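Local coordinates for extracellular solute-binding protein, family 5 (Chelativorans sp., PDB 6WM6) that binds EDTA and related aminopolycarboxylates in the periplasm, probably handing them to an ABC transporter for uptake, at residues P128-D133 / L163-T168. Numbering follows the deposited sequence.
Sequences PITGDD and LEQDET
Thr-130 meets Gln-165 at the start of helix 131-141, its CB 4.1 Å from the amide oxygen OE1 of Gln-165. A water joins the same two side chains: it donates to Gln-165 OE1 at 2.7 Å and reaches Thr-130 OG1 through a longer, weak bond. Thr-130 is the N-cap. With OG1 turned in between its own backbone N and carbonyl carbon (chi1 67°), the hydroxyl accepts from Asp-132 N, while in return Thr-130 N donates to Asp-133 OD2 at 3.1 Å, on the anti side of that carboxylate. These reciprocal bonds make a capping box, and Trp-123 and Ala-193 also donate to the Asp-133 carboxylate. Next comes Gly-131, over which the amide of Gln-165 lies: CD is 3.8 Å from Gly-131 CA, and OE1 is 3.2 Å from Gly-131 N. With no CB on Gly-131, the amide oxygen can come this close to the backbone. Here the first turn of the helix is joined to the end of strand 160-165, an outermost strand of the four-stranded antiparallel sheet of strands 100-108, 111-117, 171-176 and 160-165 in this family 5 solute-binding protein. Asp-132 then accepts a direct hydrogen bond: Gln-165 NE2 donates to OD1 at 2.8 Å, nearly straight at 162°. Asp-132 OD1 sits almost in the amide plane of Gln-165, but is met on its anti side, from 31° out of the carboxylate plane, with the two flat groups almost perpendicular. Gln-165 spans the distance because its chain is extended beyond CG. Replacing it with an alanine would probably deprive Asp-132 OD1 of its amide donor and the water of an acceptor, and open a gap over Gly-131. Beyond the strand, Asp-166 OD2 accepts from Thr-168 OG1 through its syn lone pair, within the turn that leads to strand 171-176.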
ATOM      1  N   PRO A 128     -13.079 -27.850   8.326  1.00 18.72           N
ATOM      2  CA  PRO A 128     -13.376 -27.143   7.070  1.00 17.99           C
ATOM      3  C   PRO A 128     -13.390 -25.633   7.253  1.00 19.57           C
ATOM      4  O   PRO A 128     -13.781 -25.108   8.304  1.00 19.70           O
ATOM      5  CB  PRO A 128     -14.760 -27.685   6.681  1.00 21.35           C
ATOM      6  CG  PRO A 128     -14.836 -29.052   7.365  1.00 22.77           C
ATOM      7  CD  PRO A 128     -14.096 -28.875   8.657  1.00 21.14           C
ATOM      8  N   ILE A 129     -12.969 -24.927   6.199  1.00 17.44           N
ATOM      9  CA  ILE A 129     -13.198 -23.483   6.116  1.00 18.76           C
ATOM     10  C   ILE A 129     -14.656 -23.283   5.718  1.00 17.82           C
ATOM     11  O   ILE A 129     -15.133 -23.888   4.741  1.00 19.18           O
ATOM     12  CB  ILE A 129     -12.232 -22.817   5.117  1.00 17.71           C
ATOM     13  CG1 ILE A 129     -10.790 -23.059   5.578  1.00 18.67           C
ATOM     14  CG2 ILE A 129     -12.543 -21.328   5.008  1.00 18.08           C
ATOM     15  CD1 ILE A 129      -9.723 -22.556   4.599  1.00 18.37           C
ATOM     16  N   THR A 130     -15.375 -22.443   6.471  1.00 18.83           N
ATOM     17  CA  THR A 130     -16.812 -22.335   6.296  1.00 19.14           C
ATOM     18  C   THR A 130     -17.263 -20.884   6.480  1.00 19.58           C
ATOM     19  O   THR A 130     -16.476 -19.983   6.767  1.00 18.61           O
ATOM     20  CB  THR A 130     -17.615 -23.183   7.303  1.00 21.63           C
ATOM     21  OG1 THR A 130     -17.428 -22.644   8.632  1.00 20.93           O
ATOM     22  CG2 THR A 130     -17.204 -24.655   7.270  1.00 23.13           C
ATOM     23  N   GLY A 131     -18.574 -20.681   6.364  1.00 20.35           N
ATOM     24  CA  GLY A 131     -19.169 -19.402   6.693  1.00 21.02           C
ATOM     25  C   GLY A 131     -18.879 -18.918   8.101  1.00 19.69           C
ATOM     26  O   GLY A 131     -18.915 -17.706   8.338  1.00 20.73           O
ATOM     27  N   ASP A 132     -18.561 -19.822   9.036  1.00 19.85           N
ATOM     28  CA  ASP A 132     -18.172 -19.371  10.371  1.00 20.22           C
ATOM     29  C   ASP A 132     -16.991 -18.407  10.279  1.00 19.94           C
ATOM     30  O   ASP A 132     -16.888 -17.427  11.026  1.00 20.50           O
ATOM     31  CB  ASP A 132     -17.735 -20.541  11.252  1.00 20.20           C
ATOM     32  CG  ASP A 132     -18.873 -21.408  11.723  1.00 24.56           C
ATOM     33  OD1 ASP A 132     -20.058 -21.044  11.571  1.00 26.72           O
ATOM     34  OD2 ASP A 132     -18.556 -22.484  12.295  1.00 28.62           O
ATOM     35  N   ASP A 133     -16.070 -18.686   9.361  1.00 19.10           N
ATOM     36  CA  ASP A 133     -14.891 -17.854   9.213  1.00 18.48           C
ATOM     37  C   ASP A 133     -15.225 -16.521   8.546  1.00 19.63           C
ATOM     38  O   ASP A 133     -14.687 -15.478   8.940  1.00 19.17           O
ATOM     39  CB  ASP A 133     -13.826 -18.634   8.436  1.00 18.88           C
ATOM     40  CG  ASP A 133     -13.484 -19.952   9.120  1.00 19.73           C
ATOM     41  OD1 ASP A 133     -13.202 -19.916  10.340  1.00 19.63           O
ATOM     42  OD2 ASP A 133     -13.545 -21.014   8.463  1.00 19.48           O
ATOM     43  N   LEU A 163     -25.136 -11.561   6.998  1.00 21.26           N
ATOM     44  CA  LEU A 163     -24.175 -12.509   6.454  1.00 19.55           C
ATOM     45  C   LEU A 163     -24.571 -13.874   6.982  1.00 20.84           C
ATOM     46  O   LEU A 163     -24.452 -14.131   8.189  1.00 23.66           O
ATOM     47  CB  LEU A 163     -22.754 -12.134   6.864  1.00 22.25           C
ATOM     48  CG  LEU A 163     -21.623 -12.902   6.178  1.00 19.70           C
ATOM     49  CD1 LEU A 163     -21.669 -12.740   4.690  1.00 21.11           C
ATOM     50  CD2 LEU A 163     -20.296 -12.391   6.724  1.00 20.86           C
ATOM     51  N   GLU A 164     -25.051 -14.742   6.104  1.00 21.43           N
ATOM     52  CA  GLU A 164     -25.645 -16.013   6.506  1.00 21.17           C
ATOM     53  C   GLU A 164     -24.998 -17.145   5.731  1.00 22.84           C
ATOM     54  O   GLU A 164     -24.391 -16.936   4.677  1.00 23.13           O
ATOM     55  CB  GLU A 164     -27.162 -16.007   6.273  1.00 26.41           C
ATOM     56  CG  GLU A 164     -27.871 -14.874   7.032  1.00 32.88           C
ATOM     57  CD  GLU A 164     -29.384 -14.877   6.873  1.00 46.97           C
ATOM     58  OE1 GLU A 164     -29.901 -15.441   5.885  1.00 39.76           O
ATOM     59  OE2 GLU A 164     -30.064 -14.301   7.752  1.00 55.00           O
ATOM     60  N   GLN A 165     -25.093 -18.351   6.270  1.00 22.06           N
ATOM     61  CA  GLN A 165     -24.557 -19.541   5.630  1.00 21.09           C
ATOM     62  C   GLN A 165     -25.600 -20.641   5.621  1.00 22.67           C
ATOM     63  O   GLN A 165     -26.526 -20.665   6.445  1.00 25.03           O
ATOM     64  CB  GLN A 165     -23.283 -20.046   6.307  1.00 22.45           C
ATOM     65  CG  GLN A 165     -23.486 -20.541   7.729  1.00 23.10           C
ATOM     66  CD  GLN A 165     -22.182 -20.884   8.417  1.00 25.83           C
ATOM     67  OE1 GLN A 165     -21.294 -21.518   7.833  1.00 24.40           O
ATOM     68  NE2 GLN A 165     -22.055 -20.480   9.674  1.00 26.64           N
ATOM     69  N   ASP A 166     -25.458 -21.548   4.662  1.00 22.81           N
ATOM     70  CA  ASP A 166     -26.350 -22.692   4.540  1.00 24.67           C
ATOM     71  C   ASP A 166     -25.958 -23.771   5.548  1.00 23.94           C
ATOM     72  O   ASP A 166     -24.999 -23.631   6.306  1.00 23.73           O
ATOM     73  CB  ASP A 166     -26.291 -23.261   3.121  1.00 24.39           C
ATOM     74  CG  ASP A 166     -25.008 -24.018   2.877  1.00 25.03           C
ATOM     75  OD1 ASP A 166     -23.929 -23.519   3.288  1.00 24.89           O
ATOM     76  OD2 ASP A 166     -25.064 -25.133   2.305  1.00 28.13           O
ATOM     77  N   GLU A 167     -26.687 -24.895   5.526  1.00 25.89           N
ATOM     78  CA  GLU A 167     -26.441 -25.943   6.504  1.00 28.10           C
ATOM     79  C   GLU A 167     -25.095 -26.623   6.311  1.00 26.02           C
ATOM     80  O   GLU A 167     -24.516 -27.133   7.279  1.00 31.10           O
ATOM     81  CB  GLU A 167     -27.561 -26.991   6.444  1.00 48.68           C
ATOM     82  CG  GLU A 167     -27.357 -28.168   7.395  1.00 80.00           C
ATOM     83  CD  GLU A 167     -27.179 -27.735   8.841  1.00 95.40           C
ATOM     84  OE1 GLU A 167     -28.005 -26.936   9.332  1.00 99.22           O
ATOM     85  OE2 GLU A 167     -26.208 -28.191   9.483  1.00 97.77           O
ATOM     86  N   THR A 168     -24.570 -26.647   5.083  1.00 23.28           N
ATOM     87  CA  THR A 168     -23.269 -27.274   4.867  1.00 23.41           C
ATOM     88  C   THR A 168     -22.122 -26.394   5.330  1.00 24.54           C
ATOM     89  O   THR A 168     -21.003 -26.891   5.481  1.00 23.72           O
ATOM     90  CB  THR A 168     -23.042 -27.630   3.391  1.00 24.34           C
ATOM     91  OG1 THR A 168     -22.780 -26.434   2.642  1.00 25.27           O
ATOM     92  CG2 THR A 168     -24.236 -28.369   2.809  1.00 26.61           C
TER
HETATM   93  O   HOH W   1     -20.588 -23.736   9.251  1.00 34.19           O